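Local structure of p-47 protein (Clostridium botulinum E1 str. 'BoNT E Beluga', 5WIX) at residues I82-G87 with V96-V101; W184-Q189 with N404-W409; T314-I319 with L332-I337; V349-Y354 with F393-N398. The protein is of unknown function but has a BPI-like TULIP fold, which in relatives binds lipids, so a role in lipid binding is possible but unproven. All blocks are in the same frame, centred on the assembly; numbering follows the deposited sequence.

In the fold
All four contacts lie along one elongated chain. Contact 1, far from its centre, is a partly buried contact between a strand end and a loop, made by backbone bonds and a few apolar side chains; contact 2, close to the centre, is buried and mainly apolar, with no hydrogen bond between its segments, yet both reach the same branched antiparallel sheet. Across the centre, contacts 3 and 4 share a second curled sheet, whose neighbouring strands 328-343 and 348-363 touch at Cys336 and Ile353. Contact 3 is regular strand pairing with a polar and an apolar face, whereas contact 4 joins an irregular chain to a strand through two bonds and two phenylalanines, a valine and a leucine.

Contact 1: residues I82-G87 with V96-V101; sequences IFIKEG and VDLSGV
Ile84 O accepts the backbone N-H of Gly100 at 3.0 Å, the donor standing 54° out of the carbonyl plane. Ile84 N returns a weak bond to Val101 O, so both main-chain polar atoms of one isoleucine are engaged by consecutive residues of the loop 96-101. Those residues belong to a type II beta turn from Leu98 to Val101, closed by Val101 N on Leu98 O; Gly100 takes the third position, where its positive phi of 95° suits that turn. Beyond the corner at Glu86, Leu98 N gives another weak bond to Gly87 O.

The side chain of Ile84 lies against the carbonyls of Leu98 and Val101, the turn's ends. Its CG1 branch, set beside the backbone N at chi1 -32°, reaches Val101 O at 3.3 Å and carries CD1 to Leu98 CB at 4.0 Å, the two side chains crossing at a slant. The CG2 branch faces Leu98 O instead, 3.6 Å away. Met62 of strand 58-70 also touches Ile84, and Phe89 touches Leu98. Lys85 and Glu86 both face Ile63 in a classic beta bulge. The contact combines one sound and two weak backbone bonds with apolar packing, buried Ile84, Leu98 and Val101 supplying its apolar side.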
loop_
_atom_site.group_PDB
_atom_site.type_symbol
_atom_site.label_atom_id
_atom_site.label_comp_id
_atom_site.label_asym_id
_atom_site.label_seq_id
_atom_site.Cartn_x
_atom_site.Cartn_y
_atom_site.Cartn_z
ATOM N N ILE A 82 -21.346 21.457 4.412
ATOM C CA ILE A 82 -22.699 21.118 3.978
ATOM C C ILE A 82 -23.370 22.306 3.266
ATOM O O ILE A 82 -23.563 23.366 3.856
ATOM C CB ILE A 82 -23.572 20.675 5.174
ATOM C CG1 ILE A 82 -22.839 19.627 6.004
ATOM C CG2 ILE A 82 -24.877 20.095 4.700
ATOM C CD1 ILE A 82 -22.425 18.445 5.206
ATOM N N PHE A 83 -23.710 22.134 1.993
ATOM C CA PHE A 83 -24.392 23.186 1.249
ATOM C C PHE A 83 -25.889 22.882 1.168
ATOM O O PHE A 83 -26.298 21.932 0.497
ATOM C CB PHE A 83 -23.835 23.334 -0.175
ATOM C CG PHE A 83 -22.374 23.722 -0.251
ATOM C CD1 PHE A 83 -22.000 24.943 -0.800
ATOM C CD2 PHE A 83 -21.375 22.854 0.174
ATOM C CE1 PHE A 83 -20.662 25.299 -0.899
ATOM C CE2 PHE A 83 -20.036 23.208 0.082
ATOM C CZ PHE A 83 -19.679 24.427 -0.458
ATOM N N ILE A 84 -26.706 23.679 1.848
ATOM C CA ILE A 84 -28.148 23.568 1.694
ATOM C C ILE A 84 -28.570 24.559 0.629
ATOM O O ILE A 84 -28.028 25.658 0.581
ATOM C CB ILE A 84 -28.883 23.851 3.011
ATOM C CG1 ILE A 84 -28.024 23.393 4.198
ATOM C CG2 ILE A 84 -30.258 23.200 3.006
ATOM C CD1 ILE A 84 -28.754 23.321 5.524
ATOM N N LYS A 85 -29.506 24.189 -0.239
ATOM C CA LYS A 85 -29.982 25.153 -1.230
ATOM C C LYS A 85 -31.503 25.331 -1.163
ATOM O O LYS A 85 -32.066 26.202 -1.824
ATOM C CB LYS A 85 -29.548 24.742 -2.638
ATOM C CG LYS A 85 -29.234 25.932 -3.542
ATOM C CD LYS A 85 -27.763 25.978 -3.947
ATOM C CE LYS A 85 -27.452 27.231 -4.763
ATOM N NZ LYS A 85 -26.121 27.158 -5.436
ATOM N N GLU A 86 -32.155 24.506 -0.355
ATOM C CA GLU A 86 -33.576 24.655 -0.064
ATOM C C GLU A 86 -33.849 24.054 1.301
ATOM O O GLU A 86 -33.220 23.078 1.688
ATOM C CB GLU A 86 -34.447 23.980 -1.129
ATOM C CG GLU A 86 -35.946 24.249 -0.960
ATOM C CD GLU A 86 -36.828 23.301 -1.762
ATOM O OE1 GLU A 86 -36.392 22.824 -2.832
ATOM O OE2 GLU A 86 -37.965 23.034 -1.312
ATOM N N GLY A 87 -34.780 24.638 2.040
ATOM C CA GLY A 87 -35.112 24.099 3.339
ATOM C C GLY A 87 -35.712 25.069 4.336
ATOM O O GLY A 87 -35.832 26.272 4.073
ATOM N N VAL A 96 -37.235 29.964 10.075
ATOM C CA VAL A 96 -35.964 30.256 9.409
ATOM C C VAL A 96 -35.728 29.321 8.230
ATOM O O VAL A 96 -35.638 28.111 8.416
ATOM C CB VAL A 96 -34.760 30.109 10.359
ATOM C CG1 VAL A 96 -33.471 30.409 9.601
ATOM C CG2 VAL A 96 -34.898 31.002 11.598
ATOM N N ASP A 97 -35.613 29.855 7.020
ATOM C CA ASP A 97 -35.392 28.978 5.871
ATOM C C ASP A 97 -33.911 28.779 5.656
ATOM O O ASP A 97 -33.149 29.742 5.583
ATOM C CB ASP A 97 -36.045 29.522 4.602
ATOM C CG ASP A 97 -37.560 29.501 4.678
ATOM O OD1 ASP A 97 -38.101 28.949 5.663
ATOM O OD2 ASP A 97 -38.214 30.031 3.756
ATOM N N LEU A 98 -33.521 27.513 5.550
ATOM C CA LEU A 98 -32.119 27.118 5.498
ATOM C C LEU A 98 -31.517 27.194 4.092
ATOM O O LEU A 98 -30.412 26.700 3.868
ATOM C CB LEU A 98 -31.957 25.700 6.054
ATOM C CG LEU A 98 -32.468 25.527 7.486
ATOM C CD1 LEU A 98 -32.071 24.172 8.095
ATOM C CD2 LEU A 98 -31.976 26.673 8.350
ATOM N N SER A 99 -32.236 27.818 3.159
ATOM C CA SER A 99 -31.720 28.050 1.809
ATOM C C SER A 99 -30.403 28.839 1.857
ATOM O O SER A 99 -30.387 30.019 2.207
ATOM C CB SER A 99 -32.746 28.801 0.945
ATOM O OG SER A 99 -34.021 28.176 0.953
ATOM N N GLY A 100 -29.296 28.177 1.524
ATOM C CA GLY A 100 -28.016 28.853 1.419
ATOM C C GLY A 100 -27.109 28.812 2.638
ATOM O O GLY A 100 -25.946 29.214 2.541
ATOM N N VAL A 101 -27.618 28.344 3.780
ATOM C CA VAL A 101 -26.769 28.200 4.966
ATOM C C VAL A 101 -25.752 27.079 4.757
ATOM O O VAL A 101 -26.050 26.044 4.148
ATOM C CB VAL A 101 -27.574 27.903 6.239
ATOM C CG1 VAL A 101 -26.828 28.428 7.462
ATOM C CG2 VAL A 101 -28.935 28.547 6.157
#

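Contact 2: residues W184-Q189 with N404-W409; sequences WMNPKQ and NDIVNW
A single side chain, Ile406, meets three successive residues of the other segment, Met185, Asn186 and Pro187, without one hydrogen bond passing between 184-189 and 404-409. Its CG1-CD1 branch meets Met185 and Asn186, and its CG2 methyl meets Pro187. CG1 lies 3.6 Å from Met185 CE, the two side chains running antiparallel alongside one another; the bend of the methionine at chi3 (86°) swings its methyl group back to this meeting. CG2, placed anti to the backbone N, faces the CG-CD side of the proline ring, 4.0 Å from Pro187 CD and equally far from CG. CD1 lies 3.8 Å from Asn186 OD1, with the side chains at about a right angle.

Polar groups fringe this apolar centre. Met185 SD passes Asp405 OD2 at 4.2 Å, a loose approach of sulfur to carboxylate. Asp405 OD2 and Asn186 OD1 share Ser180 OG as a hydrogen-bonding partner, whose one proton presumably is divided between them or serves one at a time; the serine links the two segments indirectly although they do not bond to each other.

The corner at Lys188 and Gln189, a classic bulge opposite Ser209, falls near the start of strand 187-195, while Ile406 runs directly into strand 407-409, which pairs with strand 174-177. Ile25 and Tyr27 of strand 25-30 touch Met185 and Ile406, respectively, Leu176 of strand 174-177 touches Pro187, and helix 240-252 packs on Trp184, so the contact fills the junction between two antiparallel sheets near the middle of the protein.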
loop_
_atom_site.group_PDB
_atom_site.type_symbol
_atom_site.label_atom_id
_atom_site.label_comp_id
_atom_site.label_asym_id
_atom_site.label_seq_id
_atom_site.Cartn_x
_atom_site.Cartn_y
_atom_site.Cartn_z
ATOM N N TRP A 184 -1.232 -12.632 0.263
ATOM C CA TRP A 184 -0.315 -11.968 1.161
ATOM C C TRP A 184 -0.729 -10.529 1.421
ATOM O O TRP A 184 -0.232 -9.895 2.351
ATOM C CB TRP A 184 1.092 -11.999 0.608
ATOM C CG TRP A 184 1.268 -11.275 -0.674
ATOM C CD1 TRP A 184 1.215 -11.804 -1.924
ATOM C CD2 TRP A 184 1.578 -9.886 -0.842
ATOM N NE1 TRP A 184 1.454 -10.832 -2.864
ATOM C CE2 TRP A 184 1.682 -9.646 -2.227
ATOM C CE3 TRP A 184 1.762 -8.819 0.044
ATOM C CZ2 TRP A 184 1.964 -8.381 -2.748
ATOM C CZ3 TRP A 184 2.042 -7.564 -0.478
ATOM C CH2 TRP A 184 2.139 -7.356 -1.860
ATOM N N MET A 185 -1.628 -10.017 0.586
ATOM C CA MET A 185 -2.121 -8.656 0.736
ATOM C C MET A 185 -3.347 -8.588 1.626
ATOM O O MET A 185 -3.749 -7.501 2.043
ATOM C CB MET A 185 -2.471 -8.041 -0.619
ATOM C CG MET A 185 -1.370 -7.236 -1.259
ATOM S SD MET A 185 -1.953 -6.494 -2.795
ATOM C CE MET A 185 -2.692 -4.983 -2.181
ATOM N N ASN A 186 -3.954 -9.739 1.895
ATOM C CA ASN A 186 -5.183 -9.768 2.678
ATOM C C ASN A 186 -4.968 -9.222 4.082
ATOM O O ASN A 186 -4.064 -9.654 4.792
ATOM C CB ASN A 186 -5.749 -11.185 2.741
ATOM C CG ASN A 186 -6.281 -11.656 1.401
ATOM O OD1 ASN A 186 -6.752 -10.851 0.589
ATOM N ND2 ASN A 186 -6.199 -12.967 1.156
ATOM N N PRO A 187 -5.786 -8.232 4.469
ATOM C CA PRO A 187 -5.731 -7.553 5.769
ATOM C C PRO A 187 -6.490 -8.266 6.871
ATOM O O PRO A 187 -7.585 -8.761 6.617
ATOM C CB PRO A 187 -6.393 -6.211 5.482
ATOM C CG PRO A 187 -7.325 -6.486 4.360
ATOM C CD PRO A 187 -6.698 -7.550 3.528
ATOM N N LYS A 188 -5.929 -8.290 8.079
ATOM C CA LYS A 188 -6.628 -8.835 9.246
ATOM C C LYS A 188 -7.206 -7.704 10.082
ATOM O O LYS A 188 -8.403 -7.664 10.359
ATOM C CB LYS A 188 -5.692 -9.688 10.103
ATOM N N GLN A 189 -6.334 -6.793 10.491
ATOM C CA GLN A 189 -6.774 -5.593 11.168
ATOM C C GLN A 189 -6.455 -4.387 10.301
ATOM O O GLN A 189 -5.515 -4.429 9.509
ATOM C CB GLN A 189 -6.122 -5.484 12.539
ATOM C CG GLN A 189 -6.696 -6.457 13.533
ATOM C CD GLN A 189 -5.644 -7.032 14.435
ATOM O OE1 GLN A 189 -4.489 -7.210 14.033
ATOM N NE2 GLN A 189 -6.030 -7.336 15.668
ATOM N N ASN A 404 -5.675 -2.508 -7.447
ATOM C CA ASN A 404 -7.115 -2.755 -7.423
ATOM C C ASN A 404 -7.569 -3.952 -6.566
ATOM O O ASN A 404 -8.763 -4.245 -6.488
ATOM C CB ASN A 404 -7.623 -2.953 -8.852
ATOM C CG ASN A 404 -7.764 -1.645 -9.610
ATOM O OD1 ASN A 404 -8.186 -0.637 -9.047
ATOM N ND2 ASN A 404 -7.417 -1.657 -10.894
ATOM N N ASP A 405 -6.633 -4.626 -5.908
ATOM C CA ASP A 405 -6.919 -5.926 -5.288
ATOM C C ASP A 405 -7.695 -5.801 -3.986
ATOM O O ASP A 405 -8.761 -6.402 -3.816
ATOM C CB ASP A 405 -5.610 -6.694 -5.045
ATOM C CG ASP A 405 -5.838 -8.148 -4.640
ATOM O OD1 ASP A 405 -6.246 -8.953 -5.505
ATOM O OD2 ASP A 405 -5.579 -8.492 -3.468
ATOM N N ILE A 406 -7.155 -5.022 -3.064
ATOM C CA ILE A 406 -7.794 -4.892 -1.762
ATOM C C ILE A 406 -8.747 -3.678 -1.669
ATOM O O ILE A 406 -9.966 -3.852 -1.523
ATOM C CB ILE A 406 -6.740 -4.820 -0.664
ATOM C CG1 ILE A 406 -5.835 -6.034 -0.783
ATOM C CG2 ILE A 406 -7.403 -4.819 0.680
ATOM C CD1 ILE A 406 -6.598 -7.329 -0.711
ATOM N N VAL A 407 -8.213 -2.462 -1.770
ATOM C CA VAL A 407 -9.072 -1.293 -1.657
ATOM C C VAL A 407 -9.370 -0.652 -2.997
ATOM O O VAL A 407 -8.460 -0.214 -3.700
ATOM C CB VAL A 407 -8.475 -0.216 -0.743
ATOM C CG1 VAL A 407 -9.365 0.988 -0.739
ATOM C CG2 VAL A 407 -8.311 -0.739 0.671
ATOM N N ASN A 408 -10.657 -0.613 -3.333
ATOM C CA ASN A 408 -11.150 0.174 -4.455
ATOM C C ASN A 408 -11.907 1.353 -3.909
ATOM O O ASN A 408 -12.976 1.194 -3.321
ATOM C CB ASN A 408 -12.064 -0.648 -5.364
ATOM C CG ASN A 408 -11.433 -1.939 -5.809
ATOM O OD1 ASN A 408 -10.607 -1.956 -6.720
ATOM N ND2 ASN A 408 -11.818 -3.033 -5.168
ATOM N N TRP A 409 -11.355 2.543 -4.084
ATOM C CA TRP A 409 -12.014 3.741 -3.574
ATOM C C TRP A 409 -13.255 4.078 -4.383
ATOM O O TRP A 409 -13.206 4.150 -5.616
ATOM C CB TRP A 409 -11.058 4.925 -3.581
ATOM C CG TRP A 409 -9.889 4.727 -2.704
ATOM C CD1 TRP A 409 -8.633 4.354 -3.084
ATOM C CD2 TRP A 409 -9.851 4.883 -1.282
ATOM N NE1 TRP A 409 -7.813 4.274 -1.987
ATOM C CE2 TRP A 409 -8.533 4.593 -0.870
ATOM C CE3 TRP A 409 -10.795 5.255 -0.317
ATOM C CZ2 TRP A 409 -8.139 4.656 0.463
ATOM C CZ3 TRP A 409 -10.404 5.310 1.006
ATOM C CH2 TRP A 409 -9.089 5.016 1.386
#

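Contact 3: residues T314-I319 with L332-I337; sequences TRLSGI and LNMECI
Cys336 O receives two donors from Thr314: the backbone N at 3.0 Å, which sits 52° out of the carbonyl plane, and the hydroxyl OG1, a weak bond of 3.3 Å. The threonine torsion (chi1 -45°) puts OG1 beside its own N, letting both reach the same oxygen. In return Cys336 N bonds to Thr314 O. The next pairs repeat the exchange: Leu316 N with Met334 O, Met334 N with Leu316 O, then Gly318 and Leu332, each giving N-H to the other's oxygen. The N and O of all six residues in the hydrogen-bonded pairs are therefore satisfied across the strands.

This is the beta hairpin of strands 311-322 and 328-343, antiparallel at 167°, within the curled sheet that wraps helix 370-390 in the TULIP-type fold. On the face turned to that helix, Leu316 CD1 lies 3.8 Å from Met334 CB and CD2 is 3.9 Å from Met334 CE; Phe387 touches both residues.

The other face is polar. Ser317 OG is hydrogen-bonded to Asp301, and Ser317 CB lies 3.6 Å from Asn333 OD1. Arg315 NE lies 4.2 Å from Glu335 OE1, beyond a salt bridge, and Arg315 NH2 makes a long, weak ion pair with Glu305.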
loop_
_atom_site.group_PDB
_atom_site.type_symbol
_atom_site.label_atom_id
_atom_site.label_comp_id
_atom_site.label_asym_id
_atom_site.label_seq_id
_atom_site.Cartn_x
_atom_site.Cartn_y
_atom_site.Cartn_z
ATOM N N THR A 314 23.747 -7.491 -2.801
ATOM C CA THR A 314 23.792 -8.939 -2.682
ATOM C C THR A 314 25.169 -9.413 -2.234
ATOM O O THR A 314 26.200 -8.908 -2.693
ATOM C CB THR A 314 23.415 -9.587 -3.980
ATOM O OG1 THR A 314 22.250 -8.911 -4.514
ATOM C CG2 THR A 314 23.117 -11.045 -3.740
ATOM N N ARG A 315 25.175 -10.366 -1.307
ATOM C CA ARG A 315 26.402 -10.820 -0.660
ATOM C C ARG A 315 26.343 -12.327 -0.457
ATOM O O ARG A 315 25.797 -12.799 0.536
ATOM C CB ARG A 315 26.585 -10.109 0.676
ATOM C CG ARG A 315 28.003 -9.693 0.980
ATOM C CD ARG A 315 28.115 -9.098 2.385
ATOM N NE ARG A 315 27.213 -7.963 2.580
ATOM C CZ ARG A 315 26.628 -7.656 3.737
ATOM N NH1 ARG A 315 26.841 -8.411 4.812
ATOM N NH2 ARG A 315 25.825 -6.601 3.823
ATOM N N LEU A 316 26.897 -13.071 -1.412
ATOM C CA LEU A 316 26.912 -14.537 -1.356
ATOM C C LEU A 316 28.313 -15.133 -1.313
ATOM O O LEU A 316 29.295 -14.508 -1.714
ATOM C CB LEU A 316 26.172 -15.128 -2.556
ATOM C CG LEU A 316 26.587 -14.648 -3.955
ATOM C CD1 LEU A 316 27.844 -15.358 -4.473
ATOM C CD2 LEU A 316 25.421 -14.794 -4.945
ATOM N N SER A 317 28.391 -16.376 -0.861
ATOM C CA SER A 317 29.639 -17.121 -0.947
ATOM C C SER A 317 29.400 -18.627 -1.003
ATOM O O SER A 317 28.428 -19.144 -0.455
ATOM C CB SER A 317 30.543 -16.785 0.226
ATOM O OG SER A 317 30.178 -17.555 1.354
ATOM N N GLY A 318 30.310 -19.322 -1.672
ATOM C CA GLY A 318 30.201 -20.755 -1.869
ATOM C C GLY A 318 31.370 -21.262 -2.690
ATOM O O GLY A 318 32.359 -20.553 -2.873
ATOM N N ILE A 319 31.252 -22.485 -3.192
ATOM C CA ILE A 319 32.354 -23.128 -3.895
ATOM C C ILE A 319 31.897 -23.842 -5.155
ATOM O O ILE A 319 30.699 -23.995 -5.395
ATOM C CB ILE A 319 33.060 -24.142 -2.997
ATOM C CG1 ILE A 319 32.027 -24.901 -2.159
ATOM C CG2 ILE A 319 34.068 -23.441 -2.088
ATOM C CD1 ILE A 319 31.573 -26.188 -2.773
ATOM N N LEU A 332 34.403 -19.220 -3.887
ATOM C CA LEU A 332 33.742 -18.144 -4.616
ATOM C C LEU A 332 33.110 -17.082 -3.682
ATOM O O LEU A 332 32.256 -17.413 -2.855
ATOM C CB LEU A 332 32.662 -18.737 -5.524
ATOM C CG LEU A 332 33.064 -19.826 -6.512
ATOM C CD1 LEU A 332 31.867 -20.314 -7.330
ATOM C CD2 LEU A 332 34.149 -19.296 -7.429
ATOM N N ASN A 333 33.523 -15.819 -3.817
ATOM C CA ASN A 333 32.907 -14.711 -3.067
ATOM C C ASN A 333 32.465 -13.560 -3.974
ATOM O O ASN A 333 33.267 -13.042 -4.751
ATOM C CB ASN A 333 33.870 -14.156 -2.015
ATOM C CG ASN A 333 34.175 -15.149 -0.905
ATOM O OD1 ASN A 333 33.685 -15.008 0.220
ATOM N ND2 ASN A 333 35.007 -16.153 -1.208
ATOM N N MET A 334 31.204 -13.147 -3.864
ATOM C CA MET A 334 30.722 -11.979 -4.610
ATOM C C MET A 334 29.972 -10.957 -3.750
ATOM O O MET A 334 29.228 -11.321 -2.843
ATOM C CB MET A 334 29.811 -12.418 -5.759
ATOM C CG MET A 334 29.420 -11.296 -6.689
ATOM S SD MET A 334 28.672 -11.874 -8.222
ATOM C CE MET A 334 27.143 -12.476 -7.535
ATOM N N GLU A 335 30.191 -9.675 -4.032
ATOM C CA GLU A 335 29.261 -8.622 -3.608
ATOM C C GLU A 335 28.790 -7.879 -4.850
ATOM O O GLU A 335 29.604 -7.468 -5.682
ATOM C CB GLU A 335 29.885 -7.644 -2.617
ATOM C CG GLU A 335 28.876 -6.590 -2.121
ATOM C CD GLU A 335 29.482 -5.490 -1.248
ATOM O OE1 GLU A 335 28.939 -5.221 -0.152
ATOM O OE2 GLU A 335 30.486 -4.875 -1.664
ATOM N N CYS A 336 27.477 -7.707 -4.979
ATOM C CA CYS A 336 26.910 -7.188 -6.224
ATOM C C CYS A 336 25.643 -6.377 -6.004
ATOM O O CYS A 336 24.592 -6.917 -5.622
ATOM C CB CYS A 336 26.615 -8.337 -7.193
ATOM S SG CYS A 336 25.853 -7.814 -8.747
ATOM N N ILE A 337 25.759 -5.080 -6.275
ATOM C CA ILE A 337 24.669 -4.123 -6.151
ATOM C C ILE A 337 23.763 -4.113 -7.387
ATOM O O ILE A 337 24.235 -3.898 -8.508
ATOM C CB ILE A 337 25.227 -2.735 -5.948
ATOM C CG1 ILE A 337 26.375 -2.771 -4.934
ATOM C CG2 ILE A 337 24.113 -1.773 -5.556
ATOM C CD1 ILE A 337 25.950 -3.157 -3.552
#

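Contact 4: residues V349-Y354 with F393-N398; sequences VSFEIY and FELANN
Val349-Phe351 and Phe393-Leu395 run in opposite directions and join at a single bridge between Ser350 and Glu394, flanked by two backbone bonds: Phe351 N to Phe393 O, 3.0 Å and almost straight at 176°, and Leu395 N to Val349 O, also 3.0 Å. Apolar side chains gather beside this bridge. Val349 and Leu395 run alongside each other in one direction, with CG1 of the valine 3.6 Å from CD1 of the leucine. The other leucine methyl, CD2, reaches Phe351 CE2 at 3.9 Å, so one residue touches both a branched and an aromatic partner.

Phe351 lies on strand 348-363, part of the curled sheet of this TULIP-type fold, and the segment 393-398 is the irregular link between helix 370-390 and helix 399-403; Asn398 stands at the N-cap position of the latter. The pairing therefore attaches the returning chain to the side of strand 348-363 away from strand 328-343.

Phe393 CG sits between the backbone N and the carbonyl carbon (chi1 44°), which brings CE1 to Phe351 CD2 at 4.0 Å. The rings are set obliquely, centroids 5.8 Å apart and planes at 45°. Leu248, Lys251 and Leu252 of helix 240-252 also pack on Phe393, and Leu312 of strand 311-322 touches Phe351. At the exposed margin, Glu394 CG lies 3.5 Å from Val349 O.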
loop_
_atom_site.group_PDB
_atom_site.type_symbol
_atom_site.label_atom_id
_atom_site.label_comp_id
_atom_site.label_asym_id
_atom_site.label_seq_id
_atom_site.Cartn_x
_atom_site.Cartn_y
_atom_site.Cartn_z
ATOM N N VAL A 349 8.615 -3.380 -13.662
ATOM C CA VAL A 349 9.655 -3.227 -12.641
ATOM C C VAL A 349 10.845 -4.161 -12.924
ATOM O O VAL A 349 10.682 -5.338 -13.252
ATOM C CB VAL A 349 9.100 -3.484 -11.226
ATOM C CG1 VAL A 349 10.229 -3.758 -10.235
ATOM C CG2 VAL A 349 8.251 -2.295 -10.772
ATOM N N SER A 350 12.048 -3.626 -12.779
ATOM C CA SER A 350 13.245 -4.215 -13.361
ATOM C C SER A 350 14.386 -4.000 -12.396
ATOM O O SER A 350 14.413 -3.014 -11.662
ATOM C CB SER A 350 13.528 -3.544 -14.715
ATOM O OG SER A 350 14.809 -3.866 -15.234
ATOM N N PHE A 351 15.332 -4.915 -12.370
ATOM C CA PHE A 351 16.566 -4.664 -11.641
ATOM C C PHE A 351 17.755 -4.938 -12.532
ATOM O O PHE A 351 17.872 -6.008 -13.161
ATOM C CB PHE A 351 16.654 -5.512 -10.384
ATOM C CG PHE A 351 15.512 -5.311 -9.446
ATOM C CD1 PHE A 351 15.684 -4.574 -8.270
ATOM C CD2 PHE A 351 14.262 -5.854 -9.720
ATOM C CE1 PHE A 351 14.639 -4.400 -7.397
ATOM C CE2 PHE A 351 13.200 -5.683 -8.839
ATOM C CZ PHE A 351 13.392 -4.951 -7.680
ATOM N N GLU A 352 18.635 -3.954 -12.598
ATOM C CA GLU A 352 19.835 -4.100 -13.377
ATOM C C GLU A 352 21.056 -4.049 -12.476
ATOM O O GLU A 352 20.965 -3.757 -11.282
ATOM C CB GLU A 352 19.895 -3.029 -14.455
ATOM C CG GLU A 352 20.147 -1.658 -13.957
ATOM C CD GLU A 352 19.992 -0.638 -15.057
ATOM O OE1 GLU A 352 19.705 -1.074 -16.201
ATOM O OE2 GLU A 352 20.155 0.574 -14.775
ATOM N N ILE A 353 22.196 -4.385 -13.061
ATOM C CA ILE A 353 23.461 -4.404 -12.353
ATOM C C ILE A 353 23.988 -2.992 -12.181
ATOM O O ILE A 353 24.122 -2.270 -13.164
ATOM C CB ILE A 353 24.488 -5.246 -13.123
ATOM C CG1 ILE A 353 23.953 -6.669 -13.306
ATOM C CG2 ILE A 353 25.855 -5.219 -12.417
ATOM C CD1 ILE A 353 23.991 -7.515 -12.016
ATOM N N TYR A 354 24.289 -2.595 -10.944
ATOM C CA TYR A 354 24.843 -1.261 -10.671
ATOM C C TYR A 354 26.358 -1.335 -10.541
ATOM O O TYR A 354 27.095 -0.547 -11.139
ATOM C CB TYR A 354 24.234 -0.682 -9.398
ATOM C CG TYR A 354 24.705 0.713 -9.024
ATOM C CD1 TYR A 354 24.181 1.838 -9.657
ATOM C CD2 TYR A 354 25.641 0.912 -8.010
ATOM C CE1 TYR A 354 24.592 3.121 -9.308
ATOM C CE2 TYR A 354 26.056 2.195 -7.653
ATOM C CZ TYR A 354 25.527 3.296 -8.307
ATOM O OH TYR A 354 25.934 4.573 -7.963
ATOM N N PHE A 393 16.934 -9.308 -13.467
ATOM C CA PHE A 393 15.685 -9.800 -14.003
ATOM C C PHE A 393 14.598 -8.720 -13.999
ATOM O O PHE A 393 14.865 -7.559 -13.696
ATOM C CB PHE A 393 15.238 -11.001 -13.171
ATOM C CG PHE A 393 15.388 -10.786 -11.703
ATOM C CD1 PHE A 393 14.393 -10.103 -10.976
ATOM C CD2 PHE A 393 16.540 -11.205 -11.049
ATOM C CE1 PHE A 393 14.528 -9.877 -9.600
ATOM C CE2 PHE A 393 16.694 -10.993 -9.680
ATOM C CZ PHE A 393 15.676 -10.317 -8.953
ATOM N N GLU A 394 13.371 -9.133 -14.317
ATOM C CA GLU A 394 12.198 -8.262 -14.373
ATOM C C GLU A 394 11.022 -8.965 -13.702
ATOM O O GLU A 394 10.714 -10.100 -14.062
ATOM C CB GLU A 394 11.848 -7.894 -15.838
ATOM C CG GLU A 394 10.396 -7.422 -16.067
ATOM C CD GLU A 394 10.107 -6.960 -17.502
ATOM O OE1 GLU A 394 10.634 -5.898 -17.934
ATOM O OE2 GLU A 394 9.320 -7.653 -18.189
ATOM N N LEU A 395 10.352 -8.301 -12.750
ATOM C CA LEU A 395 9.222 -8.923 -12.045
ATOM C C LEU A 395 8.054 -9.132 -13.006
ATOM O O LEU A 395 8.028 -8.569 -14.105
ATOM C CB LEU A 395 8.786 -8.090 -10.848
ATOM C CG LEU A 395 9.778 -7.566 -9.800
ATOM C CD1 LEU A 395 8.974 -6.815 -8.686
ATOM C CD2 LEU A 395 10.663 -8.654 -9.201
ATOM N N ALA A 396 7.091 -9.959 -12.627
ATOM C CA ALA A 396 6.048 -10.315 -13.595
ATOM C C ALA A 396 4.643 -10.035 -13.084
ATOM O O ALA A 396 3.644 -10.342 -13.760
ATOM C CB ALA A 396 6.180 -11.782 -13.985
ATOM N N ASN A 397 4.572 -9.458 -11.888
ATOM C CA ASN A 397 3.300 -9.052 -11.319
ATOM C C ASN A 397 2.515 -8.138 -12.219
ATOM O O ASN A 397 3.075 -7.464 -13.096
ATOM C CB ASN A 397 3.531 -8.385 -9.992
ATOM C CG ASN A 397 4.251 -9.299 -9.035
ATOM O OD1 ASN A 397 5.451 -9.537 -9.182
ATOM N ND2 ASN A 397 3.515 -9.856 -8.071
ATOM N N ASN A 398 1.201 -8.180 -12.044
ATOM C CA ASN A 398 0.327 -7.202 -12.655
ATOM C C ASN A 398 0.017 -6.165 -11.584
ATOM O O ASN A 398 -0.802 -6.411 -10.700
ATOM C CB ASN A 398 -0.941 -7.854 -13.181
ATOM C CG ASN A 398 -1.819 -6.882 -13.936
ATOM O OD1 ASN A 398 -1.591 -5.668 -13.903
ATOM N ND2 ASN A 398 -2.825 -7.406 -14.637
#